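Local coordinates for CghA (Chaetomium globosum, PDB 6KBC), which belongs to the fungal Diels-Alderase family, whose members are built from two calycin-like beta domains, and holds WK1 in a pocket, at residues 82-94 and 344-356. Numbering follows the deposited sequence.
With WK1 ((2S)-3-[(2S,4E)-4-[[(1R,2S,4aR,6S,8R,8aS)-2-[(E)-but-2-en-2-yl]-6,8-dimethyl-1,2,4a,5,6,7,8,8a-octahydronaphthalen-1-yl]-oxidanyl-methylidene]-3,5-bis(oxidanylidene)pyrrolidin-2-yl]-2-methyl-2-oxidanyl-propanoic acid), chain B.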
# COMPACT_ATOMS: atom_id res chain seq x y z
N ASN A 82 -7.05 1.69 9.01
CA ASN A 82 -7.79 2.90 8.67
C ASN A 82 -9.07 2.50 7.96
O ASN A 82 -9.07 1.62 7.10
CB ASN A 82 -6.97 3.82 7.78
CG ASN A 82 -5.80 4.43 8.51
OD1 ASN A 82 -5.96 5.43 9.21
ND2 ASN A 82 -4.63 3.81 8.40
N ALA A 83 -10.16 3.19 8.29
CA ALA A 83 -11.46 2.88 7.72
C ALA A 83 -12.20 4.18 7.47
O ALA A 83 -12.09 5.12 8.26
CB ALA A 83 -12.28 1.97 8.64
N ALA A 84 -12.96 4.23 6.37
CA ALA A 84 -13.71 5.42 6.00
C ALA A 84 -15.09 5.02 5.52
O ALA A 84 -15.25 3.99 4.85
CB ALA A 84 -12.99 6.22 4.90
N TRP A 85 -16.09 5.84 5.84
CA TRP A 85 -17.46 5.66 5.37
C TRP A 85 -17.88 6.92 4.62
O TRP A 85 -17.49 8.02 4.99
CB TRP A 85 -18.45 5.45 6.53
CG TRP A 85 -18.36 4.15 7.27
CD1 TRP A 85 -19.23 3.09 7.17
CD2 TRP A 85 -17.38 3.78 8.25
NE1 TRP A 85 -18.83 2.09 8.03
CE2 TRP A 85 -17.71 2.49 8.71
CE3 TRP A 85 -16.25 4.42 8.79
CZ2 TRP A 85 -16.95 1.82 9.67
CZ3 TRP A 85 -15.50 3.75 9.73
CH2 TRP A 85 -15.85 2.46 10.17
N SER A 86 -18.73 6.74 3.61
CA SER A 86 -19.17 7.87 2.81
C SER A 86 -19.87 8.94 3.64
O SER A 86 -19.92 10.10 3.23
CB SER A 86 -20.12 7.40 1.69
OG SER A 86 -21.21 6.69 2.24
N ASP A 87 -20.42 8.58 4.81
CA ASP A 87 -21.10 9.58 5.63
C ASP A 87 -20.13 10.49 6.39
O ASP A 87 -20.59 11.35 7.14
CB ASP A 87 -22.07 8.91 6.61
CG ASP A 87 -21.39 8.15 7.74
OD1 ASP A 87 -20.14 8.10 7.83
OD2 ASP A 87 -22.12 7.57 8.58
N GLY A 88 -18.82 10.32 6.20
CA GLY A 88 -17.83 11.14 6.85
C GLY A 88 -17.09 10.46 7.99
O GLY A 88 -16.02 10.92 8.38
N THR A 89 -17.63 9.35 8.50
CA THR A 89 -16.96 8.66 9.58
C THR A 89 -15.61 8.13 9.12
O THR A 89 -15.49 7.56 8.03
CB THR A 89 -17.79 7.50 10.11
OG1 THR A 89 -19.14 7.94 10.34
CG2 THR A 89 -17.20 7.00 11.41
N VAL A 90 -14.59 8.33 9.94
CA VAL A 90 -13.30 7.69 9.72
C VAL A 90 -12.89 7.05 11.04
O VAL A 90 -13.29 7.49 12.12
CB VAL A 90 -12.23 8.67 9.21
CG1 VAL A 90 -12.66 9.27 7.86
CG2 VAL A 90 -11.98 9.76 10.24
N TRP A 91 -12.08 6.00 10.94
CA TRP A 91 -11.68 5.22 12.09
C TRP A 91 -10.25 4.77 11.85
O TRP A 91 -9.97 4.10 10.85
CB TRP A 91 -12.60 4.01 12.27
CG TRP A 91 -12.44 3.26 13.55
CD1 TRP A 91 -13.20 3.39 14.68
CD2 TRP A 91 -11.49 2.22 13.81
NE1 TRP A 91 -12.77 2.50 15.64
CE2 TRP A 91 -11.73 1.77 15.13
CE3 TRP A 91 -10.47 1.62 13.07
CZ2 TRP A 91 -10.97 0.75 15.72
CZ3 TRP A 91 -9.72 0.61 13.65
CH2 TRP A 91 -9.98 0.18 14.96
N SER A 92 -9.36 5.15 12.76
CA SER A 92 -7.94 4.87 12.62
C SER A 92 -7.42 4.44 13.97
O SER A 92 -7.51 5.21 14.94
CB SER A 92 -7.16 6.09 12.10
OG SER A 92 -7.60 6.47 10.80
N GLN A 93 -6.87 3.24 14.05
CA GLN A 93 -6.23 2.79 15.27
C GLN A 93 -5.11 1.84 14.90
O GLN A 93 -5.15 1.18 13.86
CB GLN A 93 -7.22 2.09 16.21
CG GLN A 93 -8.17 3.01 16.94
CD GLN A 93 -8.96 2.27 17.99
OE1 GLN A 93 -8.51 1.24 18.50
NE2 GLN A 93 -10.14 2.77 18.33
N HIS A 94 -4.11 1.80 15.77
CA HIS A 94 -3.09 0.77 15.75
C HIS A 94 -3.44 -0.28 16.79
O HIS A 94 -3.82 0.05 17.91
CB HIS A 94 -1.71 1.35 16.06
CG HIS A 94 -1.21 2.31 15.04
ND1 HIS A 94 -0.03 3.00 15.18
CD2 HIS A 94 -1.73 2.70 13.85
CE1 HIS A 94 0.16 3.78 14.13
NE2 HIS A 94 -0.86 3.60 13.30
N ARG A 344 -8.66 12.98 -7.67
CA ARG A 344 -8.94 14.19 -6.91
C ARG A 344 -9.49 13.82 -5.55
O ARG A 344 -10.34 12.94 -5.43
CB ARG A 344 -9.89 15.12 -7.67
CG ARG A 344 -9.21 15.60 -8.95
CD ARG A 344 -10.10 16.50 -9.80
NE ARG A 344 -9.35 16.96 -10.96
CZ ARG A 344 -8.57 18.04 -10.96
NH1 ARG A 344 -8.43 18.77 -9.85
NH2 ARG A 344 -7.92 18.38 -12.07
N HIS A 345 -8.96 14.50 -4.52
CA HIS A 345 -9.33 14.23 -3.14
C HIS A 345 -10.82 14.43 -2.93
O HIS A 345 -11.32 15.56 -3.03
CB HIS A 345 -8.56 15.16 -2.20
CG HIS A 345 -7.07 14.97 -2.26
ND1 HIS A 345 -6.18 15.98 -1.93
CD2 HIS A 345 -6.32 13.90 -2.60
CE1 HIS A 345 -4.95 15.53 -2.08
NE2 HIS A 345 -5.00 14.27 -2.47
N HIS A 346 -11.52 13.34 -2.61
CA HIS A 346 -12.96 13.37 -2.40
C HIS A 346 -13.33 13.33 -0.93
O HIS A 346 -14.21 14.07 -0.50
CB HIS A 346 -13.62 12.20 -3.13
CG HIS A 346 -15.10 12.16 -2.94
ND1 HIS A 346 -15.97 12.99 -3.62
CD2 HIS A 346 -15.87 11.41 -2.11
CE1 HIS A 346 -17.20 12.75 -3.22
NE2 HIS A 346 -17.18 11.79 -2.31
N GLN A 347 -12.66 12.51 -0.15
CA GLN A 347 -12.95 12.40 1.27
C GLN A 347 -11.63 12.33 2.02
O GLN A 347 -10.78 11.51 1.68
CB GLN A 347 -13.80 11.16 1.61
CG GLN A 347 -14.13 11.09 3.09
CD GLN A 347 -14.92 9.84 3.48
OE1 GLN A 347 -15.34 9.05 2.63
NE2 GLN A 347 -15.10 9.66 4.79
N ALA A 348 -11.50 13.17 3.04
CA ALA A 348 -10.34 13.14 3.92
C ALA A 348 -10.44 11.92 4.82
O ALA A 348 -11.34 11.82 5.65
CB ALA A 348 -10.27 14.41 4.75
N TRP A 349 -9.50 11.00 4.66
CA TRP A 349 -9.57 9.72 5.35
C TRP A 349 -8.77 9.75 6.65
O TRP A 349 -9.30 9.49 7.73
CB TRP A 349 -9.06 8.64 4.39
CG TRP A 349 -9.20 7.22 4.85
CD1 TRP A 349 -9.58 6.78 6.09
CD2 TRP A 349 -8.91 6.07 4.07
NE1 TRP A 349 -9.57 5.39 6.11
CE2 TRP A 349 -9.15 4.94 4.89
CE3 TRP A 349 -8.47 5.87 2.76
CZ2 TRP A 349 -8.97 3.64 4.43
CZ3 TRP A 349 -8.29 4.57 2.31
CH2 TRP A 349 -8.53 3.47 3.14
N TRP A 350 -7.47 10.04 6.54
CA TRP A 350 -6.64 10.26 7.71
C TRP A 350 -5.72 11.43 7.41
O TRP A 350 -5.52 11.81 6.25
CB TRP A 350 -5.84 9.00 8.10
CG TRP A 350 -4.71 8.64 7.18
CD1 TRP A 350 -3.45 9.19 7.16
CD2 TRP A 350 -4.72 7.62 6.18
NE1 TRP A 350 -2.68 8.57 6.19
CE2 TRP A 350 -3.44 7.61 5.57
CE3 TRP A 350 -5.69 6.70 5.74
CZ2 TRP A 350 -3.11 6.74 4.55
CZ3 TRP A 350 -5.35 5.83 4.71
CH2 TRP A 350 -4.07 5.86 4.13
N ALA A 351 -5.19 12.02 8.47
CA ALA A 351 -4.26 13.15 8.34
C ALA A 351 -3.51 13.24 9.65
O ALA A 351 -4.12 13.46 10.70
CB ALA A 351 -4.99 14.45 8.05
N LYS A 352 -2.20 13.03 9.60
CA LYS A 352 -1.41 13.14 10.81
C LYS A 352 -0.06 13.77 10.48
O LYS A 352 0.48 13.57 9.39
CB LYS A 352 -1.21 11.77 11.47
CG LYS A 352 -0.43 10.79 10.66
CD LYS A 352 -0.27 9.47 11.43
CE LYS A 352 0.53 8.48 10.62
NZ LYS A 352 0.72 7.17 11.31
N PRO A 353 0.50 14.54 11.41
CA PRO A 353 1.81 15.17 11.18
C PRO A 353 2.91 14.13 11.11
O PRO A 353 2.88 13.11 11.80
CB PRO A 353 2.00 16.08 12.41
CG PRO A 353 0.63 16.27 12.98
CD PRO A 353 -0.11 14.99 12.68
N THR A 354 3.91 14.40 10.26
CA THR A 354 5.13 13.61 10.26
C THR A 354 6.33 14.45 10.71
O THR A 354 7.47 14.04 10.52
CB THR A 354 5.43 13.02 8.88
OG1 THR A 354 5.49 14.09 7.93
CG2 THR A 354 4.34 11.99 8.46
N SER A 355 6.07 15.62 11.26
CA SER A 355 7.08 16.49 11.82
C SER A 355 6.38 17.43 12.78
O SER A 355 5.15 17.50 12.80
CB SER A 355 7.81 17.28 10.74
OG SER A 355 6.93 18.26 10.21
N ARG A 356 7.17 18.18 13.54
CA ARG A 356 6.62 19.29 14.28
C ARG A 356 6.01 20.31 13.32
O ARG A 356 6.46 20.45 12.18
CB ARG A 356 7.73 19.94 15.13
CG ARG A 356 8.54 18.91 15.93
CD ARG A 356 9.90 19.46 16.39
NE ARG A 356 9.71 20.41 17.47
CZ ARG A 356 10.66 21.21 17.96
NH1 ARG A 356 11.90 21.15 17.48
NH2 ARG A 356 10.37 22.06 18.93
O WK1 B . -0.83 5.16 11.26
C17 WK1 B . -1.41 4.83 10.25
O1 WK1 B . -2.51 4.36 10.28
C19 WK1 B . -0.77 5.00 8.94
O2 WK1 B . 0.44 5.68 9.01
C18 WK1 B . -1.66 5.85 8.08
C20 WK1 B . -0.55 3.59 8.46
C22 WK1 B . -0.28 3.56 7.01
N WK1 B . -0.22 2.26 6.36
C21 WK1 B . 0.84 2.22 5.56
O5 WK1 B . 1.13 1.16 4.83
C23 WK1 B . 0.93 4.20 6.54
O4 WK1 B . 1.34 5.41 6.86
C24 WK1 B . 1.67 3.43 5.60
C16 WK1 B . 2.91 3.81 4.92
O3 WK1 B . 3.38 4.97 5.16
C9 WK1 B . 3.49 2.94 3.88
C8 WK1 B . 2.65 3.39 2.65
C12 WK1 B . 1.18 3.67 2.82
C13 WK1 B . 0.25 2.78 2.56
C90 WK1 B . -1.20 3.08 2.75
C14 WK1 B . 0.73 5.01 3.29
C7 WK1 B . 3.22 4.62 2.01
C6 WK1 B . 4.48 4.64 1.68
C3 WK1 B . 5.34 3.54 2.22
C4 WK1 B . 4.98 3.14 3.64
C5 WK1 B . 5.71 1.85 3.93
C11 WK1 B . 5.56 1.49 5.38
C2 WK1 B . 6.83 3.70 2.04
C1 WK1 B . 7.38 2.31 2.14
C10 WK1 B . 8.82 2.18 1.77
C WK1 B . 7.18 1.85 3.55
O HOH W 1 -14.32 12.09 6.27
O HOH W 2 -8.51 9.05 10.48
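Trp349 turns its CG anti to the backbone N (chi1 -173°), which lays its indole against the hairpin 82-94, while Trp350, with CG between the backbone N and the carbonyl carbon (chi1 73°), presents its ring edge to that indole. The beta hairpin, closed by a type I turn from Trp85 to Gly88, belongs to the N-terminal calycin-like domain and strand 348-353 to the C-terminal one, so the contact joins the two domains beside the ligand. Over one face of Trp349, Ala84 CB makes a CH-pi contact with the five-membered ring, 3.7 Å from its centroid; Trp350 CZ3 lies over the other. Asn82 lies across one face of Trp350, with amide and ring planes 32° apart, and WK1 C18 covers another part of this face; Trp350 NE1 is hydrogen-bonded to Asn364 OD1. Ser92 OG donates to Asn82 OD1, which helps fix the amide as its ND2 donates to WK1 O1 (2.9 Å). At the turn, extended Gln347 sends NE2 to Trp85 O (2.9 Å), above the carbonyl plane and on the opposite face from Gly88 N. At the same carboxyl group of WK1 that Asn82 holds, His94 NE2 donates to O at 2.6 Å, in the imidazole plane, and Lys352 NZ grips both WK1 O and O2, the latter at 2.8 Å.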